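Local coordinates for epsin 1 (Danio rerio, PDB 5LP0), which probably binds membranes rich in phosphatidylinositol 4,5-bisphosphate through its ENTH domain, modifies their curvature and promotes clathrin-coated invaginations in endocytosis, at residues R13-N18 / M66-Y71; D33-V38 / E78-Q83. All coordinates share one frame; numbering follows the deposited sequence.

Contact 1. Residues R13-N18 / M66-Y71; sequences REATSN and MTLMEY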
ATOM      1  N   ARG A  13      -4.584   8.639  -2.893  1.00 10.43           N
ATOM      2  CA  ARG A  13      -3.892   9.791  -2.306  1.00 10.03           C
ATOM      3  C   ARG A  13      -4.391  10.041  -0.890  1.00 11.94           C
ATOM      4  O   ARG A  13      -3.608  10.254   0.029  1.00 12.68           O
ATOM      5  CB  ARG A  13      -4.090  11.057  -3.149  1.00 12.09           C
ATOM      6  CG  ARG A  13      -3.276  11.071  -4.395  1.00 13.54           C
ATOM      7  CD  ARG A  13      -3.650  12.242  -5.305  1.00 19.30           C
ATOM      8  NE  ARG A  13      -2.796  12.256  -6.485  1.00 20.05           N
ATOM      9  CZ  ARG A  13      -1.595  12.819  -6.539  1.00 22.85           C
ATOM     10  NH1 ARG A  13      -1.100  13.442  -5.476  1.00 22.23           N
ATOM     11  NH2 ARG A  13      -0.891  12.761  -7.664  1.00 25.29           N
ATOM     12  N   GLU A  14      -5.700   9.992  -0.713  1.00 11.50           N
ATOM     13  CA  GLU A  14      -6.304  10.213   0.583  1.00 14.00           C
ATOM     14  C   GLU A  14      -5.831   9.160   1.578  1.00 12.65           C
ATOM     15  O   GLU A  14      -5.524   9.473   2.711  1.00 14.74           O
ATOM     16  CB  GLU A  14      -7.825  10.157   0.456  1.00 17.50           C
ATOM     17  CG  GLU A  14      -8.527  10.260   1.788  1.00 30.83           C
ATOM     18  CD  GLU A  14      -8.369  11.622   2.417  1.00 32.29           C
ATOM     19  OE1 GLU A  14      -8.332  12.621   1.658  1.00 34.63           O
ATOM     20  OE2 GLU A  14      -8.258  11.696   3.668  1.00 37.76           O
ATOM     21  N   ALA A  15      -5.774   7.907   1.128  1.00 10.52           N
ATOM     22  CA  ALA A  15      -5.389   6.791   1.969  1.00 10.22           C
ATOM     23  C   ALA A  15      -3.920   6.857   2.370  1.00 11.16           C
ATOM     24  O   ALA A  15      -3.509   6.203   3.320  1.00 12.21           O
ATOM     25  CB  ALA A  15      -5.678   5.456   1.258  1.00 12.26           C
ATOM     26  N   THR A  16      -3.111   7.546   1.580  1.00  9.61           N
ATOM     27  CA  THR A  16      -1.673   7.584   1.826  1.00 10.09           C
ATOM     28  C   THR A  16      -1.117   8.974   2.169  1.00  9.65           C
ATOM     29  O   THR A  16       0.082   9.248   2.007  1.00  9.88           O
ATOM     30  CB  THR A  16      -0.942   7.002   0.615  1.00  7.36           C
ATOM     31  OG1 THR A  16      -1.237   7.775  -0.564  1.00  9.61           O
ATOM     32  CG2 THR A  16      -1.344   5.531   0.388  1.00 10.85           C
ATOM     33  N   SER A  17      -1.976   9.848   2.667  1.00 12.71           N
ATOM     34  CA  SER A  17      -1.577  11.212   2.991  1.00 13.72           C
ATOM     35  C   SER A  17      -0.613  11.285   4.177  1.00 10.08           C
ATOM     36  O   SER A  17      -0.384  10.299   4.890  1.00 10.43           O
ATOM     37  CB  SER A  17      -2.817  12.036   3.350  1.00 15.36           C
ATOM     38  OG  SER A  17      -3.214  11.722   4.674  1.00 17.00           O
ATOM     39  N   ASN A  18      -0.070  12.465   4.412  1.00 12.61           N
ATOM     40  CA  ASN A  18       0.800  12.653   5.565  1.00 11.44           C
ATOM     41  C   ASN A  18       0.057  12.772   6.906  1.00 11.20           C
ATOM     42  O   ASN A  18       0.708  12.891   7.939  1.00 15.15           O
ATOM     43  CB  ASN A  18       1.693  13.882   5.365  1.00 11.55           C
ATOM     44  CG  ASN A  18       2.889  13.611   4.462  1.00 10.73           C
ATOM     45  OD1 ASN A  18       3.475  12.523   4.472  1.00 12.34           O
ATOM     46  ND2 ASN A  18       3.267  14.615   3.678  1.00 11.62           N
ATOM     47  N   MET A  66       2.485   1.423   2.198  1.00  5.65           N
ATOM     48  CA  MET A  66       2.791   0.002   2.421  1.00  5.70           C
ATOM     49  C   MET A  66       1.614  -0.637   3.159  1.00  7.41           C
ATOM     50  O   MET A  66       1.247  -1.782   2.869  1.00  8.30           O
ATOM     51  CB  MET A  66       4.077  -0.216   3.219  1.00  6.73           C
ATOM     52  CG  MET A  66       5.336  -0.070   2.391  1.00  5.72           C
ATOM     53  SD  MET A  66       6.813  -0.627   3.259  1.00  9.10           S
ATOM     54  CE  MET A  66       6.950   0.759   4.383  1.00  7.89           C
ATOM     55  N   THR A  67       0.988   0.090   4.083  1.00  6.34           N
ATOM     56  CA  THR A  67      -0.211  -0.416   4.748  1.00  6.95           C
ATOM     57  C   THR A  67      -1.307  -0.663   3.720  1.00  7.78           C
ATOM     58  O   THR A  67      -1.940  -1.714   3.715  1.00  7.82           O
ATOM     59  CB  THR A  67      -0.673   0.549   5.794  1.00  7.07           C
ATOM     60  OG1 THR A  67       0.370   0.666   6.769  1.00 11.65           O
ATOM     61  CG2 THR A  67      -1.954   0.049   6.466  1.00  9.62           C
ATOM     62  N   LEU A  68      -1.492   0.283   2.804  1.00  6.42           N
ATOM     63  CA  LEU A  68      -2.487   0.113   1.759  1.00  4.75           C
ATOM     64  C   LEU A  68      -2.109  -1.051   0.836  1.00  7.20           C
ATOM     65  O   LEU A  68      -2.953  -1.901   0.525  1.00  7.82           O
ATOM     66  CB  LEU A  68      -2.659   1.407   0.980  1.00  6.90           C
ATOM     67  CG  LEU A  68      -3.584   1.287  -0.229  1.00  5.71           C
ATOM     68  CD1 LEU A  68      -5.003   0.927   0.214  1.00  9.70           C
ATOM     69  CD2 LEU A  68      -3.595   2.579  -1.013  1.00  9.01           C
ATOM     70  N   MET A  69      -0.864  -1.121   0.396  1.00  6.82           N
ATOM     71  CA  MET A  69      -0.465  -2.188  -0.499  1.00  7.55           C
ATOM     72  C   MET A  69      -0.680  -3.539   0.171  1.00  6.43           C
ATOM     73  O   MET A  69      -1.197  -4.462  -0.471  1.00  8.40           O
ATOM     74  CB  MET A  69       0.985  -2.040  -0.957  1.00  7.46           C
ATOM     75  CG  MET A  69       1.305  -2.966  -2.134  1.00  8.25           C
ATOM     76  SD  MET A  69       0.418  -2.508  -3.673  1.00 11.33           S
ATOM     77  CE  MET A  69       1.693  -1.585  -4.517  1.00 13.51           C
ATOM     78  N   GLU A  70      -0.325  -3.681   1.442  1.00  7.13           N
ATOM     79  CA  GLU A  70      -0.561  -4.927   2.142  1.00 10.21           C
ATOM     80  C   GLU A  70      -2.046  -5.295   2.129  1.00  8.96           C
ATOM     81  O   GLU A  70      -2.430  -6.444   1.851  1.00  8.79           O
ATOM     82  CB  GLU A  70      -0.072  -4.816   3.576  1.00 11.73           C
ATOM     83  CG  GLU A  70      -0.326  -6.086   4.375  1.00 16.09           C
ATOM     84  CD  GLU A  70       0.179  -5.988   5.789  1.00 22.95           C
ATOM     85  OE1 GLU A  70       0.454  -4.865   6.270  1.00 30.88           O
ATOM     86  OE2 GLU A  70       0.315  -7.048   6.427  1.00 25.90           O
ATOM     87  N   TYR A  71      -2.887  -4.328   2.448  1.00  7.75           N
ATOM     88  CA  TYR A  71      -4.328  -4.557   2.450  1.00  8.19           C
ATOM     89  C   TYR A  71      -4.817  -5.000   1.064  1.00  8.71           C
ATOM     90  O   TYR A  71      -5.640  -5.907   0.942  1.00 11.00           O
ATOM     91  CB  TYR A  71      -5.052  -3.286   2.881  1.00 10.61           C
ATOM     92  CG  TYR A  71      -6.552  -3.459   2.999  1.00 10.16           C
ATOM     93  CD1 TYR A  71      -7.122  -3.803   4.198  1.00 11.78           C
ATOM     94  CD2 TYR A  71      -7.385  -3.278   1.908  1.00 12.24           C
ATOM     95  CE1 TYR A  71      -8.480  -3.938   4.326  1.00 11.16           C
ATOM     96  CE2 TYR A  71      -8.758  -3.442   2.018  1.00 17.16           C
ATOM     97  CZ  TYR A  71      -9.294  -3.784   3.229  1.00 14.90           C
ATOM     98  OH  TYR A  71     -10.649  -3.945   3.368  1.00 18.48           O
TER

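Contact 2. Residues D33-V38 / E78-Q83; sequences DLTYNV and ERVAQQ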
ATOM      1  N   ASP A  33     -12.051  -3.110  -3.798  1.00  8.55           N
ATOM      2  CA  ASP A  33     -13.053  -3.443  -4.804  1.00  8.99           C
ATOM      3  C   ASP A  33     -12.659  -2.893  -6.179  1.00  7.91           C
ATOM      4  O   ASP A  33     -12.823  -3.571  -7.187  1.00  9.08           O
ATOM      5  CB  ASP A  33     -14.431  -2.885  -4.429  1.00 10.46           C
ATOM      6  CG  ASP A  33     -15.108  -3.677  -3.335  1.00 14.33           C
ATOM      7  OD1 ASP A  33     -14.822  -4.889  -3.199  1.00 14.45           O
ATOM      8  OD2 ASP A  33     -15.926  -3.078  -2.612  1.00 19.82           O
ATOM      9  N   LEU A  34     -12.122  -1.665  -6.205  1.00  7.47           N
ATOM     10  CA  LEU A  34     -11.708  -1.047  -7.466  1.00  8.96           C
ATOM     11  C   LEU A  34     -10.550  -1.785  -8.140  1.00  7.18           C
ATOM     12  O   LEU A  34     -10.367  -1.675  -9.351  1.00  8.65           O
ATOM     13  CB  LEU A  34     -11.368   0.438  -7.280  1.00  8.58           C
ATOM     14  CG  LEU A  34     -12.586   1.347  -7.057  1.00 11.26           C
ATOM     15  CD1 LEU A  34     -12.150   2.703  -6.564  1.00 11.62           C
ATOM     16  CD2 LEU A  34     -13.415   1.492  -8.334  1.00 13.22           C
ATOM     17  N   THR A  35      -9.732  -2.505  -7.378  1.00  6.68           N
ATOM     18  CA  THR A  35      -8.653  -3.271  -8.037  1.00  8.15           C
ATOM     19  C   THR A  35      -9.127  -4.366  -8.995  1.00  6.64           C
ATOM     20  O   THR A  35      -8.332  -4.849  -9.801  1.00  8.99           O
ATOM     21  CB  THR A  35      -7.635  -3.904  -7.055  1.00  7.13           C
ATOM     22  OG1 THR A  35      -8.273  -4.918  -6.265  1.00  7.57           O
ATOM     23  CG2 THR A  35      -6.985  -2.821  -6.163  1.00  6.74           C
ATOM     24  N   TYR A  36     -10.401  -4.756  -8.905  1.00  7.42           N
ATOM     25  CA  TYR A  36     -10.986  -5.686  -9.869  1.00  7.11           C
ATOM     26  C   TYR A  36     -11.434  -4.992 -11.142  1.00  8.90           C
ATOM     27  O   TYR A  36     -11.880  -5.649 -12.061  1.00 13.03           O
ATOM     28  CB  TYR A  36     -12.171  -6.433  -9.256  1.00  7.32           C
ATOM     29  CG  TYR A  36     -11.793  -7.350  -8.133  1.00  7.85           C
ATOM     30  CD1 TYR A  36     -11.764  -6.904  -6.820  1.00  7.23           C
ATOM     31  CD2 TYR A  36     -11.470  -8.662  -8.393  1.00  9.19           C
ATOM     32  CE1 TYR A  36     -11.418  -7.773  -5.785  1.00 10.52           C
ATOM     33  CE2 TYR A  36     -11.136  -9.527  -7.388  1.00  9.72           C
ATOM     34  CZ  TYR A  36     -11.119  -9.087  -6.107  1.00 10.38           C
ATOM     35  OH  TYR A  36     -10.763 -10.008  -5.166  1.00 15.74           O
ATOM     36  N   ASN A  37     -11.359  -3.674 -11.179  1.00  9.04           N
ATOM     37  CA  ASN A  37     -11.712  -2.884 -12.356  1.00  8.31           C
ATOM     38  C   ASN A  37     -10.399  -2.565 -13.068  1.00  8.82           C
ATOM     39  O   ASN A  37      -9.535  -1.878 -12.509  1.00  9.91           O
ATOM     40  CB  ASN A  37     -12.428  -1.618 -11.877  1.00  8.23           C
ATOM     41  CG  ASN A  37     -12.794  -0.667 -12.990  1.00 11.06           C
ATOM     42  OD1 ASN A  37     -11.968  -0.289 -13.821  1.00 11.79           O
ATOM     43  ND2 ASN A  37     -14.048  -0.235 -12.980  1.00 13.34           N
ATOM     44  N   VAL A  38     -10.183  -3.119 -14.246  1.00  8.94           N
ATOM     45  CA  VAL A  38      -8.857  -3.090 -14.860  1.00 10.16           C
ATOM     46  C   VAL A  38      -8.319  -1.645 -15.074  1.00 10.43           C
ATOM     47  O   VAL A  38      -7.131  -1.338 -14.847  1.00 13.96           O
ATOM     48  CB  VAL A  38      -8.843  -3.926 -16.171  1.00 13.18           C
ATOM     49  CG1 VAL A  38      -9.665  -3.248 -17.248  1.00 16.20           C
ATOM     50  CG2 VAL A  38      -7.433  -4.141 -16.636  1.00 17.33           C
ATOM     51  N   GLU A  78      -6.119 -10.596  -7.215  1.00 13.18           N
ATOM     52  CA  GLU A  78      -4.851 -11.296  -7.153  1.00 14.18           C
ATOM     53  C   GLU A  78      -3.804 -10.671  -8.077  1.00 11.97           C
ATOM     54  O   GLU A  78      -2.616 -10.933  -7.927  1.00 13.41           O
ATOM     55  CB  GLU A  78      -5.050 -12.802  -7.403  1.00 19.74           C
ATOM     56  CG  GLU A  78      -5.838 -13.474  -6.268  1.00 24.49           C
ATOM     57  CD  GLU A  78      -5.887 -14.992  -6.342  1.00 29.76           C
ATOM     58  OE1 GLU A  78      -5.671 -15.573  -7.430  1.00 39.53           O
ATOM     59  OE2 GLU A  78      -6.139 -15.599  -5.290  1.00 42.75           O
ATOM     60  N   ARG A  79      -4.252  -9.811  -8.996  1.00  9.16           N
ATOM     61  CA  ARG A  79      -3.340  -9.050  -9.850  1.00  9.40           C
ATOM     62  C   ARG A  79      -2.477  -8.097  -9.038  1.00  8.40           C
ATOM     63  O   ARG A  79      -1.403  -7.724  -9.478  1.00  9.05           O
ATOM     64  CB  ARG A  79      -4.110  -8.239 -10.898  1.00 10.93           C
ATOM     65  CG  ARG A  79      -4.861  -9.072 -11.943  1.00 17.77           C
ATOM     66  CD  ARG A  79      -5.424  -8.208 -13.103  1.00 18.82           C
ATOM     67  NE  ARG A  79      -4.337  -7.599 -13.874  1.00 27.71           N
ATOM     68  CZ  ARG A  79      -4.312  -6.333 -14.287  1.00 28.51           C
ATOM     69  NH1 ARG A  79      -5.321  -5.513 -14.028  1.00 24.22           N
ATOM     70  NH2 ARG A  79      -3.269  -5.881 -14.971  1.00 31.56           N
ATOM     71  N   VAL A  80      -2.960  -7.692  -7.871  1.00  8.80           N
ATOM     72  CA  VAL A  80      -2.178  -6.805  -7.003  1.00  7.47           C
ATOM     73  C   VAL A  80      -0.891  -7.505  -6.548  1.00  7.76           C
ATOM     74  O   VAL A  80       0.223  -6.992  -6.760  1.00  7.97           O
ATOM     75  CB  VAL A  80      -2.978  -6.331  -5.770  1.00  6.97           C
ATOM     76  CG1 VAL A  80      -2.068  -5.463  -4.854  1.00  7.44           C
ATOM     77  CG2 VAL A  80      -4.217  -5.532  -6.185  1.00  7.37           C
ATOM     78  N   ALA A  81      -1.036  -8.676  -5.926  1.00  8.99           N
ATOM     79  CA  ALA A  81       0.125  -9.415  -5.426  1.00 10.99           C
ATOM     80  C   ALA A  81       1.062  -9.769  -6.581  1.00 13.76           C
ATOM     81  O   ALA A  81       2.281  -9.748  -6.452  1.00 11.97           O
ATOM     82  CB  ALA A  81      -0.319 -10.674  -4.659  1.00 12.39           C
ATOM     83  N   GLN A  82       0.490 -10.112  -7.725  1.00  9.91           N
ATOM     84  CA  GLN A  82       1.304 -10.450  -8.869  1.00 11.92           C
ATOM     85  C   GLN A  82       2.160  -9.276  -9.301  1.00  8.99           C
ATOM     86  O   GLN A  82       3.354  -9.445  -9.560  1.00 11.56           O
ATOM     87  CB  GLN A  82       0.422 -10.870 -10.050  1.00 13.79           C
ATOM     88  CG  GLN A  82       1.166 -11.679 -11.099  1.00 32.15           C
ATOM     89  CD  GLN A  82       2.033 -10.847 -12.034  1.00 38.55           C
ATOM     90  OE1 GLN A  82       1.852  -9.627 -12.172  1.00 42.22           O
ATOM     91  NE2 GLN A  82       2.983 -11.520 -12.703  1.00 37.22           N
ATOM     92  N   GLN A  83       1.566  -8.085  -9.389  1.00  8.98           N
ATOM     93  CA  GLN A  83       2.343  -6.930  -9.814  1.00  8.56           C
ATOM     94  C   GLN A  83       3.384  -6.570  -8.741  1.00  8.62           C
ATOM     95  O   GLN A  83       4.515  -6.162  -9.066  1.00  8.82           O
ATOM     96  CB  GLN A  83       1.457  -5.730 -10.164  1.00 10.11           C
ATOM     97  CG  GLN A  83       2.290  -4.549 -10.630  1.00  8.28           C
ATOM     98  CD  GLN A  83       1.500  -3.375 -11.143  1.00  9.25           C
ATOM     99  OE1 GLN A  83       1.627  -2.247 -10.655  1.00  9.47           O
ATOM    100  NE2 GLN A  83       0.717  -3.609 -12.151  1.00 12.92           N
TER
HETATM  101  O   HOH W   1      -7.705  -5.619 -12.439  1.00 18.45           O
HETATM  102  O   HOH W   2      -4.900  -2.666 -15.652  1.00 23.26           O

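Contact 1. Residues R13-N18 / M66-Y71
L68 carries its CG opposite the backbone N: chi1 174° aims the branch at helix 8-15, and chi2 63° turns CD2 to A15 and T16. T16 turns CG2 to the same methyl by placing it opposite its own carbonyl carbon, with chi1 at 60° for OG1. The contact belongs to the all-helical ENTH domain. It packs the C-terminal end of helix 8-15 against the middle of helix 59-75.

All three touching residues are buried. A15 CB lies 4.2 Å from L68 CD2. The side chains of T16 and L68 cross at about a right angle. The contacts are between methyl groups, and no hydrogen bond links the two segments. The nearest CA atoms across the two segments are those of A15 and L68, 7.3 Å apart. M28 of helix 25-34 also packs on L68, and P23 touches A15.

T16 is the first residue to leave the helical conformation. Its polar branch serves a different neighbourhood from its methyl: OG1 bonds to V12 O and to R51 NH1. R13, N18, R51 and H61 correspond to the phosphoinositide-binding residues of a close relative. The bond from T16 OG1 to R51 is consistent with a second-shell role in positioning that arginine. On the apolar side, T16 CG2 reaches L68 CD2 at 4.0 Å.

Contact 2. Residues D33-V38 / E78-Q83
T35 and V80 meet in the buried half of this contact. One methyl, V80 CG2, does the touching. It sits against T35 CG2 at 3.9 Å, and T35 CB is equally near. The two side chains cross at about a right angle. In the exposed half, V38 CG2 comes within 3.6 Å of R79 NH1. The approach to the guanidinium is oblique.

No direct hydrogen bond joins the segments. Two waters bridge them instead, both at the guanidinium edge and in its plane. Water 1 donates to T35 O at 2.8 Å and accepts from R79 NH1 at 2.9 Å. Water 2 donates to V38 O at 2.7 Å, but its bond from R79 NH1 is weak at 3.3 Å. The R79 chain is bent at chi3 (65°), which turns the guanidinium toward these waters. F41 also holds R79 through a cation-pi interaction.

The next shell fixes the backbone. Residues L34 to N37 form a type I beta turn, with N37 N bonded to L34 O at 2.9 Å. N37 then caps helix 38-51, its OD1 taking A40 N. T35 OG1 bonds to A32 O and S77 N, so the threonine hydroxyl also ties the turn to S77, in the link between helices 59-75 and 78-86. V80 also packs on M69, L72 and I73 of helix 59-75.

The contact thus joins the connection between helices 25-34 and 38-51 to helix 78-86. Its inner part is methyl packing. Its outer part pairs a cationic side chain with two backbone carbonyls through water, so the charge probably stays solvated while still linking the segments.

Contact 1 is core and contact 2 is partly surface. The centre of contact 1 is about 5 Å from the centre of the chain and that of contact 2 about 12 Å; the two centres are about 15 Å apart. They use different helices, but these are consecutive: 8-15 is followed by 25-34, and 59-75 by 78-86. Contact 1 relies on methyl groups alone and adjoins the predicted phosphoinositide site. Contact 2 lies away from that site and adds an arginine and bridging waters at its exposed side. The two are joined through packing of M69, from segment 66-71, on V80, with M69 SD 4.0 Å from V80 CG1.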